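Local coordinates for putative immunoglobulin-blocking virulence protein (Mycoplasma mycoides subsp. capri, PDB 7ADK) that probably binds and blocks host immunoglobulin as a virulence factor, and associates with a lipoprotein chain, at residues A[164-172]-A[592-600]; A[641-652]-A[678-689]. All blocks are in the same frame, centred on the assembly; numbering follows the deposited sequence.

Contact 1 of 2, residues A[164-172]-A[592-600]; sequences TKPYQNHTV and PGLEPDKKL
Around Asn169 and Pro596, whose CA atoms lie 6.3 Å apart, two loops without regular secondary structure pass in roughly opposing directions, the touching parts running 149° apart. They are joined by one carboxylate that accepts from two successive peptide N-H groups, with a proline-on-imidazole contact beside it. Asp597 aims its carboxylate at the 164-172 backbone because CG stands beside its own backbone N, anti to the carbonyl carbon (chi1 -53°). OD1 accepts from Asn169 N at 2.9 Å, and OD2 accepts from His170 N, also at 2.9 Å. Both bonds are nearly straight and both use the syn lone pairs, so the carboxylate is gripped at its two ends and cannot easily rotate. Aspartate suits the place: its two oxygens match the spacing of neighbouring amides on a short stalk. Asn582 ND2 adds another hydrogen bond to OD1.

Gln168 crosses this side chain at about a right angle, its CG 3.6 Å from Asp597 OD1. Its amide then serves its own loop, NE2 donating to His170 O at 3.0 Å. Asn169 lays CB and its amide against the Pro596 ring, CB to CB 3.8 Å, while ND2 bonds Asn582 O and OD1 takes a bond from Arg343 NE. Its amide thus ties the 164-172 loop to Asn582 and to helix 339-351 while resting on Pro596.

Proline is apt at 596, where its rigid ring gives Asn169 and His170 a firm apolar surface. Its CD sits over one face of the imidazole, 3.8 Å from the centroid, making a CH-pi contact. The ring's far nitrogen reaches another part of the loop: His170 NE2 donates to Leu594 O at 2.9 Å, approaching from above the carbonyl plane.

Contact 2 of 2, residues A[641-652]-A[678-689]; sequences LTLYNNESYFEI and HFSNGNNTTSIR
Tyr649 meets Arg689 because the tyrosine holds CG between its backbone N and carbonyl carbon (chi1 55°), while the arginine chain runs out extended and then bends at chi3 (-66°). The guanidinium consequently lies flat on the ring, planes 4° apart, with Arg689 CZ 3.7 Å from the Tyr649 centroid in a cation-pi stack. Glu647 CB covers the opposite face of the phenol. The stack lies at the second of two short parallel strand pairings, Phe650 and Glu651 with Ile688 and Arg689; the first is Thr642 and Leu643 with His678 and Phe679. Their register shifts by two residues across the intervening loops. Parallel strands placed in chain order recall a leucine-rich-repeat-like solenoid.

On the face bearing Leu643, Phe650, Phe679 and Ile688, large apolar side chains suit the buried setting. Phe679 bridges the two pairings: its CE1 comes within 3.7 Å of Leu643 CD1 and also lies over one face of the Phe650 ring; the two rings meet obliquely, centroids 4.9 Å apart. Tyr707 of helix 698-709 packs on the same apolar side.

Asparagines fill the loops because an amide can donate and accept at once. Asn645 ND2 spends both hydrogens, one on Asn684 OD1 at 2.8 Å and one on Tyr649 O at 3.0 Å, tying its own loop shut and holding the next. Asn681 and Asn684 exchange bonds, each ND2 giving to the other's OD1. The loops also face the lipoprotein chain, whose Lys687 makes a salt bridge with Glu647 and whose Ser685 bonds Asn645 O. Where the first strands end, Leu643 O receives both Ser680 N, at 3.0 Å, and Ser680 OG. Asn684 OD1 likewise has two donors, Asn645 ND2 and Asn681 ND2 arriving from opposite faces of its plane.

From the N terminus, the chain leaves helix 153-157 and enters loop 164-172, which waits until 592-600 to be met. Contact 1 thereby closes a loop of some 420 residues that includes helix 339-351 and the mixed sheet built on strands such as 415-422 and 473-481. Contact 2 opens only afterwards and spans a short connection, so the two are in series and neither nest nor cross. Strand 608-610 joins them in sequence: it follows contact 1 and lies beside strand 640-643, where contact 2 begins. Contact 1 joins early and late chain near the middle, whereas contact 2 pairs neighbouring parallel strands near the C terminus; the centres of the two contacts are about 40 Å apart.

Contact 1 of 2, residues A[164-172]-A[592-600]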
loop_
_atom_site.group_PDB
_atom_site.type_symbol
_atom_site.label_atom_id
_atom_site.label_comp_id
_atom_site.label_asym_id
_atom_site.label_seq_id
_atom_site.Cartn_x
_atom_site.Cartn_y
_atom_site.Cartn_z
ATOM N N THR A 164 -22.095 4.090 -36.429
ATOM C CA THR A 164 -22.868 5.235 -36.960
ATOM C C THR A 164 -22.138 6.059 -38.026
ATOM O O THR A 164 -22.782 6.682 -38.864
ATOM C CB THR A 164 -23.239 6.172 -35.811
ATOM O OG1 THR A 164 -22.061 6.560 -35.166
ATOM C CG2 THR A 164 -24.161 5.532 -34.783
ATOM N N LYS A 165 -20.802 6.073 -38.002
ATOM C CA LYS A 165 -19.924 6.934 -38.811
ATOM C C LYS A 165 -18.487 6.402 -38.739
ATOM O O LYS A 165 -18.013 6.174 -37.630
ATOM C CB LYS A 165 -20.035 8.355 -38.224
ATOM C CG LYS A 165 -19.021 9.379 -38.741
ATOM C CD LYS A 165 -19.379 10.761 -38.174
ATOM C CE LYS A 165 -18.300 11.801 -38.485
ATOM N NZ LYS A 165 -18.707 13.151 -38.036
ATOM N N PRO A 166 -17.764 6.195 -39.845
ATOM C CA PRO A 166 -16.373 5.768 -39.804
ATOM C C PRO A 166 -15.464 6.897 -39.307
ATOM O O PRO A 166 -15.360 7.960 -39.919
ATOM C CB PRO A 166 -16.043 5.326 -41.232
ATOM C CG PRO A 166 -16.994 6.155 -42.087
ATOM C CD PRO A 166 -18.232 6.311 -41.211
ATOM N N TYR A 167 -14.764 6.663 -38.203
ATOM C CA TYR A 167 -13.785 7.611 -37.666
ATOM C C TYR A 167 -12.557 7.744 -38.592
ATOM O O TYR A 167 -12.169 6.770 -39.234
ATOM C CB TYR A 167 -13.394 7.141 -36.265
ATOM C CG TYR A 167 -12.547 8.107 -35.460
ATOM C CD1 TYR A 167 -11.143 8.104 -35.567
ATOM C CD2 TYR A 167 -13.174 8.988 -34.566
ATOM C CE1 TYR A 167 -10.376 9.002 -34.804
ATOM C CE2 TYR A 167 -12.410 9.884 -33.799
ATOM C CZ TYR A 167 -11.007 9.890 -33.912
ATOM O OH TYR A 167 -10.268 10.748 -33.166
ATOM N N GLN A 168 -11.909 8.915 -38.647
ATOM C CA GLN A 168 -10.577 9.059 -39.243
ATOM C C GLN A 168 -9.640 9.947 -38.417
ATOM O O GLN A 168 -10.023 11.011 -37.931
ATOM C CB GLN A 168 -10.689 9.442 -40.720
ATOM C CG GLN A 168 -9.329 9.800 -41.324
ATOM C CD GLN A 168 -9.236 9.659 -42.826
ATOM O OE1 GLN A 168 -9.940 8.912 -43.467
ATOM N NE2 GLN A 168 -8.294 10.313 -43.430
ATOM N N ASN A 169 -8.403 9.478 -38.250
ATOM C CA ASN A 169 -7.378 10.061 -37.401
ATOM C C ASN A 169 -6.580 11.167 -38.124
ATOM O O ASN A 169 -6.546 12.295 -37.641
ATOM C CB ASN A 169 -6.498 8.915 -36.875
ATOM C CG ASN A 169 -5.919 9.226 -35.510
ATOM O OD1 ASN A 169 -5.313 10.253 -35.285
ATOM N ND2 ASN A 169 -6.130 8.386 -34.530
ATOM N N HIS A 170 -5.984 10.900 -39.292
ATOM C CA HIS A 170 -5.325 11.945 -40.087
ATOM C C HIS A 170 -6.346 12.737 -40.902
ATOM O O HIS A 170 -6.705 12.403 -42.028
ATOM C CB HIS A 170 -4.171 11.407 -40.938
ATOM C CG HIS A 170 -2.908 11.109 -40.165
ATOM N ND1 HIS A 170 -2.642 11.444 -38.833
ATOM C CD2 HIS A 170 -1.786 10.555 -40.701
ATOM C CE1 HIS A 170 -1.385 11.046 -38.592
ATOM N NE2 HIS A 170 -0.851 10.505 -39.697
ATOM N N THR A 171 -6.811 13.820 -40.293
ATOM C CA THR A 171 -7.710 14.831 -40.860
ATOM C C THR A 171 -7.051 15.781 -41.857
ATOM O O THR A 171 -7.765 16.425 -42.616
ATOM C CB THR A 171 -8.281 15.686 -39.728
ATOM O OG1 THR A 171 -7.240 16.166 -38.939
ATOM C CG2 THR A 171 -9.197 14.908 -38.813
ATOM N N VAL A 172 -5.721 15.907 -41.871
ATOM C CA VAL A 172 -4.976 16.914 -42.647
ATOM C C VAL A 172 -3.803 16.315 -43.423
ATOM O O VAL A 172 -3.277 15.252 -43.096
ATOM C CB VAL A 172 -4.503 18.100 -41.777
ATOM C CG1 VAL A 172 -5.684 18.888 -41.209
ATOM C CG2 VAL A 172 -3.567 17.708 -40.638
ATOM N N PRO A 592 -1.147 6.621 -31.399
ATOM C CA PRO A 592 -0.961 6.302 -32.810
ATOM C C PRO A 592 0.482 5.976 -33.226
ATOM O O PRO A 592 1.443 6.247 -32.515
ATOM C CB PRO A 592 -1.512 7.515 -33.557
ATOM C CG PRO A 592 -1.410 8.663 -32.574
ATOM C CD PRO A 592 -1.606 7.986 -31.237
ATOM N N GLY A 593 0.623 5.412 -34.422
ATOM C CA GLY A 593 1.853 5.358 -35.215
ATOM C C GLY A 593 1.932 6.503 -36.227
ATOM O O GLY A 593 1.294 7.536 -36.045
ATOM N N LEU A 594 2.687 6.337 -37.318
ATOM C CA LEU A 594 2.843 7.388 -38.343
ATOM C C LEU A 594 1.609 7.599 -39.244
ATOM O O LEU A 594 1.432 8.691 -39.779
ATOM C CB LEU A 594 4.086 7.109 -39.209
ATOM C CG LEU A 594 5.426 7.029 -38.458
ATOM C CD1 LEU A 594 6.562 6.811 -39.456
ATOM C CD2 LEU A 594 5.734 8.294 -37.665
ATOM N N GLU A 595 0.748 6.591 -39.411
ATOM C CA GLU A 595 -0.440 6.624 -40.285
ATOM C C GLU A 595 -1.588 5.718 -39.775
ATOM O O GLU A 595 -1.811 4.629 -40.305
ATOM C CB GLU A 595 -0.019 6.330 -41.739
ATOM C CG GLU A 595 0.834 5.078 -41.988
ATOM C CD GLU A 595 1.677 5.207 -43.269
ATOM O OE1 GLU A 595 1.128 5.566 -44.320
ATOM O OE2 GLU A 595 2.890 4.914 -43.245
ATOM N N PRO A 596 -2.338 6.142 -38.734
ATOM C CA PRO A 596 -3.294 5.306 -37.980
ATOM C C PRO A 596 -4.439 4.663 -38.753
ATOM O O PRO A 596 -4.990 3.656 -38.325
ATOM C CB PRO A 596 -3.879 6.199 -36.888
ATOM C CG PRO A 596 -2.786 7.233 -36.697
ATOM C CD PRO A 596 -2.202 7.431 -38.082
ATOM N N ASP A 597 -4.807 5.263 -39.873
ATOM C CA ASP A 597 -5.910 4.859 -40.732
ATOM C C ASP A 597 -5.513 3.814 -41.789
ATOM O O ASP A 597 -6.355 3.034 -42.226
ATOM C CB ASP A 597 -6.455 6.127 -41.395
ATOM C CG ASP A 597 -6.808 7.205 -40.367
ATOM O OD1 ASP A 597 -7.784 7.012 -39.613
ATOM O OD2 ASP A 597 -6.109 8.237 -40.317
ATOM N N LYS A 598 -4.241 3.789 -42.203
ATOM C CA LYS A 598 -3.703 2.862 -43.211
ATOM C C LYS A 598 -3.039 1.657 -42.558
ATOM O O LYS A 598 -3.540 0.539 -42.652
ATOM C CB LYS A 598 -2.753 3.593 -44.182
ATOM C CG LYS A 598 -2.215 2.679 -45.292
ATOM C CD LYS A 598 -1.282 3.413 -46.250
ATOM C CE LYS A 598 -0.727 2.491 -47.329
ATOM N NZ LYS A 598 0.134 3.188 -48.282
ATOM N N LYS A 599 -1.897 1.880 -41.904
ATOM C CA LYS A 599 -1.057 0.828 -41.314
ATOM C C LYS A 599 -1.485 0.551 -39.879
ATOM O O LYS A 599 -0.768 0.865 -38.936
ATOM C CB LYS A 599 0.431 1.204 -41.405
ATOM C CG LYS A 599 0.969 1.290 -42.831
ATOM C CD LYS A 599 2.469 1.553 -42.799
ATOM C CE LYS A 599 3.058 1.699 -44.199
ATOM N NZ LYS A 599 4.209 2.620 -44.205
ATOM N N LEU A 600 -2.644 -0.068 -39.696
ATOM C CA LEU A 600 -3.196 -0.430 -38.387
ATOM C C LEU A 600 -2.175 -1.184 -37.516
ATOM O O LEU A 600 -2.125 -0.960 -36.311
ATOM C CB LEU A 600 -4.474 -1.255 -38.586
ATOM C CG LEU A 600 -5.754 -0.455 -38.806
ATOM C CD1 LEU A 600 -5.681 0.604 -39.879
ATOM C CD2 LEU A 600 -6.858 -1.403 -39.204
#

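Contact 2 of 2, residues A[641-652]-A[678-689]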
loop_
_atom_site.group_PDB
_atom_site.type_symbol
_atom_site.label_atom_id
_atom_site.label_comp_id
_atom_site.label_asym_id
_atom_site.label_seq_id
_atom_site.Cartn_x
_atom_site.Cartn_y
_atom_site.Cartn_z
ATOM N N LEU A 641 -1.274 -12.342 -19.795
ATOM C CA LEU A 641 -2.404 -13.254 -19.888
ATOM C C LEU A 641 -2.854 -13.681 -18.496
ATOM O O LEU A 641 -2.162 -14.436 -17.837
ATOM C CB LEU A 641 -1.970 -14.466 -20.728
ATOM C CG LEU A 641 -3.031 -15.568 -20.865
ATOM C CD1 LEU A 641 -4.227 -15.098 -21.680
ATOM C CD2 LEU A 641 -2.428 -16.802 -21.510
ATOM N N THR A 642 -4.029 -13.256 -18.064
ATOM C CA THR A 642 -4.639 -13.738 -16.821
ATOM C C THR A 642 -5.691 -14.795 -17.134
ATOM O O THR A 642 -6.521 -14.618 -18.015
ATOM C CB THR A 642 -5.210 -12.605 -15.962
ATOM O OG1 THR A 642 -4.273 -11.571 -15.791
ATOM C CG2 THR A 642 -5.578 -13.111 -14.577
ATOM N N LEU A 643 -5.634 -15.910 -16.417
ATOM C CA LEU A 643 -6.474 -17.080 -16.550
ATOM C C LEU A 643 -7.234 -17.327 -15.251
ATOM O O LEU A 643 -6.723 -17.126 -14.154
ATOM C CB LEU A 643 -5.587 -18.278 -16.912
ATOM C CG LEU A 643 -4.895 -18.191 -18.275
ATOM C CD1 LEU A 643 -3.922 -19.339 -18.455
ATOM C CD2 LEU A 643 -5.900 -18.202 -19.411
ATOM N N TYR A 644 -8.444 -17.840 -15.360
ATOM C CA TYR A 644 -9.129 -18.396 -14.213
ATOM C C TYR A 644 -8.435 -19.658 -13.700
ATOM O O TYR A 644 -8.155 -20.570 -14.481
ATOM C CB TYR A 644 -10.575 -18.668 -14.563
ATOM C CG TYR A 644 -11.339 -19.244 -13.404
ATOM C CD1 TYR A 644 -11.710 -18.413 -12.339
ATOM C CD2 TYR A 644 -11.642 -20.613 -13.372
ATOM C CE1 TYR A 644 -12.426 -18.942 -11.263
ATOM C CE2 TYR A 644 -12.375 -21.140 -12.304
ATOM C CZ TYR A 644 -12.783 -20.298 -11.258
ATOM O OH TYR A 644 -13.556 -20.769 -10.263
ATOM N N ASN A 645 -8.213 -19.748 -12.383
ATOM C CA ASN A 645 -7.952 -21.017 -11.711
ATOM C C ASN A 645 -8.512 -21.067 -10.286
ATOM O O ASN A 645 -8.628 -20.053 -9.612
ATOM C CB ASN A 645 -6.463 -21.377 -11.754
ATOM C CG ASN A 645 -6.259 -22.861 -11.550
ATOM O OD1 ASN A 645 -7.130 -23.674 -11.803
ATOM N ND2 ASN A 645 -5.140 -23.276 -11.053
ATOM N N ASN A 646 -8.852 -22.273 -9.854
ATOM C CA ASN A 646 -9.792 -22.591 -8.782
ATOM C C ASN A 646 -9.161 -23.467 -7.682
ATOM O O ASN A 646 -9.599 -23.467 -6.533
ATOM C CB ASN A 646 -10.933 -23.331 -9.504
ATOM C CG ASN A 646 -12.243 -23.435 -8.757
ATOM O OD1 ASN A 646 -12.362 -23.185 -7.583
ATOM N ND2 ASN A 646 -13.293 -23.789 -9.435
ATOM N N GLU A 647 -8.116 -24.209 -8.035
ATOM C CA GLU A 647 -7.406 -25.198 -7.228
ATOM C C GLU A 647 -5.901 -24.910 -7.249
ATOM O O GLU A 647 -5.430 -24.165 -8.101
ATOM C CB GLU A 647 -7.672 -26.612 -7.760
ATOM C CG GLU A 647 -9.099 -27.134 -7.536
ATOM C CD GLU A 647 -10.088 -26.959 -8.693
ATOM O OE1 GLU A 647 -9.691 -26.757 -9.861
ATOM O OE2 GLU A 647 -11.309 -27.042 -8.424
ATOM N N SER A 648 -5.139 -25.501 -6.326
ATOM C CA SER A 648 -3.676 -25.362 -6.220
ATOM C C SER A 648 -2.902 -25.881 -7.436
ATOM O O SER A 648 -1.748 -25.527 -7.630
ATOM C CB SER A 648 -3.186 -26.089 -4.973
ATOM O OG SER A 648 -3.433 -27.478 -5.083
ATOM N N TYR A 649 -3.534 -26.717 -8.255
ATOM C CA TYR A 649 -3.016 -27.233 -9.508
ATOM C C TYR A 649 -3.652 -26.508 -10.697
ATOM O O TYR A 649 -4.853 -26.267 -10.734
ATOM C CB TYR A 649 -3.220 -28.755 -9.566
ATOM C CG TYR A 649 -4.640 -29.249 -9.362
ATOM C CD1 TYR A 649 -5.103 -29.564 -8.074
ATOM C CD2 TYR A 649 -5.495 -29.407 -10.461
ATOM C CE1 TYR A 649 -6.418 -30.027 -7.890
ATOM C CE2 TYR A 649 -6.810 -29.877 -10.282
ATOM C CZ TYR A 649 -7.277 -30.185 -8.992
ATOM O OH TYR A 649 -8.543 -30.646 -8.819
ATOM N N PHE A 650 -2.862 -26.162 -11.705
ATOM C CA PHE A 650 -3.406 -25.749 -12.991
ATOM C C PHE A 650 -3.722 -26.994 -13.825
ATOM O O PHE A 650 -2.842 -27.585 -14.440
ATOM C CB PHE A 650 -2.437 -24.782 -13.679
ATOM C CG PHE A 650 -2.859 -24.385 -15.076
ATOM C CD1 PHE A 650 -4.088 -23.737 -15.280
ATOM C CD2 PHE A 650 -2.045 -24.695 -16.176
ATOM C CE1 PHE A 650 -4.499 -23.410 -16.580
ATOM C CE2 PHE A 650 -2.455 -24.368 -17.472
ATOM C CZ PHE A 650 -3.683 -23.727 -17.672
ATOM N N GLU A 651 -4.978 -27.420 -13.822
ATOM C CA GLU A 651 -5.451 -28.543 -14.624
ATOM C C GLU A 651 -5.531 -28.142 -16.095
ATOM O O GLU A 651 -6.151 -27.134 -16.446
ATOM C CB GLU A 651 -6.793 -29.049 -14.068
ATOM C CG GLU A 651 -7.184 -30.465 -14.505
ATOM C CD GLU A 651 -7.810 -30.576 -15.896
ATOM O OE1 GLU A 651 -8.363 -29.589 -16.423
ATOM O OE2 GLU A 651 -7.789 -31.686 -16.466
ATOM N N ILE A 652 -4.883 -28.905 -16.973
ATOM C CA ILE A 652 -4.958 -28.707 -18.420
ATOM C C ILE A 652 -4.986 -30.057 -19.150
ATOM O O ILE A 652 -4.237 -30.968 -18.813
ATOM C CB ILE A 652 -3.870 -27.707 -18.890
ATOM C CG1 ILE A 652 -4.029 -27.340 -20.374
ATOM C CG2 ILE A 652 -2.449 -28.192 -18.621
ATOM C CD1 ILE A 652 -3.380 -26.018 -20.756
ATOM N N HIS A 678 -0.688 -15.039 -15.415
ATOM C CA HIS A 678 -1.287 -14.883 -14.087
ATOM C C HIS A 678 -2.476 -15.824 -13.903
ATOM O O HIS A 678 -3.118 -16.206 -14.873
ATOM C CB HIS A 678 -1.781 -13.453 -13.889
ATOM C CG HIS A 678 -0.731 -12.411 -13.688
ATOM N ND1 HIS A 678 -0.094 -12.118 -12.482
ATOM C CD2 HIS A 678 -0.362 -11.498 -14.615
ATOM C CE1 HIS A 678 0.650 -11.029 -12.718
ATOM N NE2 HIS A 678 0.508 -10.643 -13.992
ATOM N N PHE A 679 -2.842 -16.122 -12.663
ATOM C CA PHE A 679 -4.038 -16.894 -12.325
ATOM C C PHE A 679 -4.884 -16.191 -11.266
ATOM O O PHE A 679 -4.339 -15.566 -10.361
ATOM C CB PHE A 679 -3.644 -18.299 -11.876
ATOM C CG PHE A 679 -2.980 -19.149 -12.931
ATOM C CD1 PHE A 679 -3.750 -19.675 -13.971
ATOM C CD2 PHE A 679 -1.602 -19.410 -12.892
ATOM C CE1 PHE A 679 -3.149 -20.440 -14.975
ATOM C CE2 PHE A 679 -0.996 -20.169 -13.901
ATOM C CZ PHE A 679 -1.771 -20.684 -14.946
ATOM N N SER A 680 -6.205 -16.329 -11.321
ATOM C CA SER A 680 -7.133 -15.641 -10.406
ATOM C C SER A 680 -6.949 -15.930 -8.904
ATOM O O SER A 680 -7.334 -15.117 -8.070
ATOM C CB SER A 680 -8.570 -15.981 -10.797
ATOM O OG SER A 680 -8.810 -15.662 -12.139
ATOM N N ASN A 681 -6.331 -17.052 -8.544
ATOM C CA ASN A 681 -6.072 -17.479 -7.170
ATOM C C ASN A 681 -4.677 -17.093 -6.619
ATOM O O ASN A 681 -4.564 -16.663 -5.475
ATOM C CB ASN A 681 -6.321 -18.998 -7.093
ATOM C CG ASN A 681 -5.429 -19.816 -7.996
ATOM O OD1 ASN A 681 -4.866 -19.327 -8.958
ATOM N ND2 ASN A 681 -5.204 -21.061 -7.693
ATOM N N GLY A 682 -3.597 -17.292 -7.384
ATOM C CA GLY A 682 -2.198 -17.261 -6.919
ATOM C C GLY A 682 -1.682 -18.444 -6.063
ATOM O O GLY A 682 -0.486 -18.531 -5.810
ATOM N N ASN A 683 -2.536 -19.404 -5.666
ATOM C CA ASN A 683 -2.200 -20.638 -4.926
ATOM C C ASN A 683 -1.524 -21.740 -5.763
ATOM O O ASN A 683 -1.400 -22.868 -5.295
ATOM C CB ASN A 683 -3.465 -21.199 -4.228
ATOM C CG ASN A 683 -3.988 -20.319 -3.110
ATOM O OD1 ASN A 683 -4.287 -19.158 -3.311
ATOM N ND2 ASN A 683 -4.062 -20.809 -1.901
ATOM N N ASN A 684 -1.090 -21.453 -6.985
ATOM C CA ASN A 684 -0.625 -22.430 -7.981
ATOM C C ASN A 684 0.791 -22.986 -7.749
ATOM O O ASN A 684 1.541 -23.234 -8.689
ATOM C CB ASN A 684 -0.789 -21.863 -9.389
ATOM C CG ASN A 684 -2.139 -21.242 -9.546
ATOM O OD1 ASN A 684 -3.143 -21.908 -9.682
ATOM N ND2 ASN A 684 -2.221 -19.949 -9.427
ATOM N N THR A 685 1.179 -23.129 -6.481
ATOM C CA THR A 685 2.460 -23.693 -6.040
ATOM C C THR A 685 2.420 -25.222 -5.961
ATOM O O THR A 685 3.433 -25.860 -5.678
ATOM C CB THR A 685 2.909 -23.075 -4.705
ATOM O OG1 THR A 685 1.978 -23.348 -3.684
ATOM C CG2 THR A 685 3.052 -21.554 -4.798
ATOM N N THR A 686 1.284 -25.852 -6.257
ATOM C CA THR A 686 1.255 -27.232 -6.777
ATOM C C THR A 686 1.345 -27.195 -8.316
ATOM O O THR A 686 1.357 -26.146 -8.957
ATOM C CB THR A 686 0.048 -28.005 -6.198
ATOM O OG1 THR A 686 0.254 -28.132 -4.814
ATOM C CG2 THR A 686 -0.171 -29.440 -6.682
ATOM N N SER A 687 1.525 -28.351 -8.930
ATOM C CA SER A 687 1.938 -28.497 -10.316
ATOM C C SER A 687 0.955 -27.988 -11.374
ATOM O O SER A 687 -0.235 -27.811 -11.136
ATOM C CB SER A 687 2.142 -29.995 -10.570
ATOM O OG SER A 687 2.868 -30.596 -9.520
ATOM N N ILE A 688 1.432 -27.914 -12.612
ATOM C CA ILE A 688 0.550 -28.065 -13.771
ATOM C C ILE A 688 0.129 -29.538 -13.824
ATOM O O ILE A 688 0.974 -30.415 -14.013
ATOM C CB ILE A 688 1.267 -27.649 -15.063
ATOM C CG1 ILE A 688 1.636 -26.158 -14.991
ATOM C CG2 ILE A 688 0.397 -27.961 -16.287
ATOM C CD1 ILE A 688 2.300 -25.637 -16.256
ATOM N N ARG A 689 -1.159 -29.829 -13.656
ATOM C CA ARG A 689 -1.713 -31.176 -13.811
ATOM C C ARG A 689 -2.055 -31.394 -15.274
ATOM O O ARG A 689 -2.959 -30.753 -15.799
ATOM C CB ARG A 689 -2.917 -31.345 -12.875
ATOM C CG ARG A 689 -3.700 -32.652 -13.113
ATOM C CD ARG A 689 -4.915 -32.834 -12.199
ATOM N NE ARG A 689 -4.568 -32.992 -10.773
ATOM C CZ ARG A 689 -5.421 -33.308 -9.816
ATOM N NH1 ARG A 689 -6.664 -33.598 -10.053
ATOM N NH2 ARG A 689 -5.046 -33.336 -8.580
#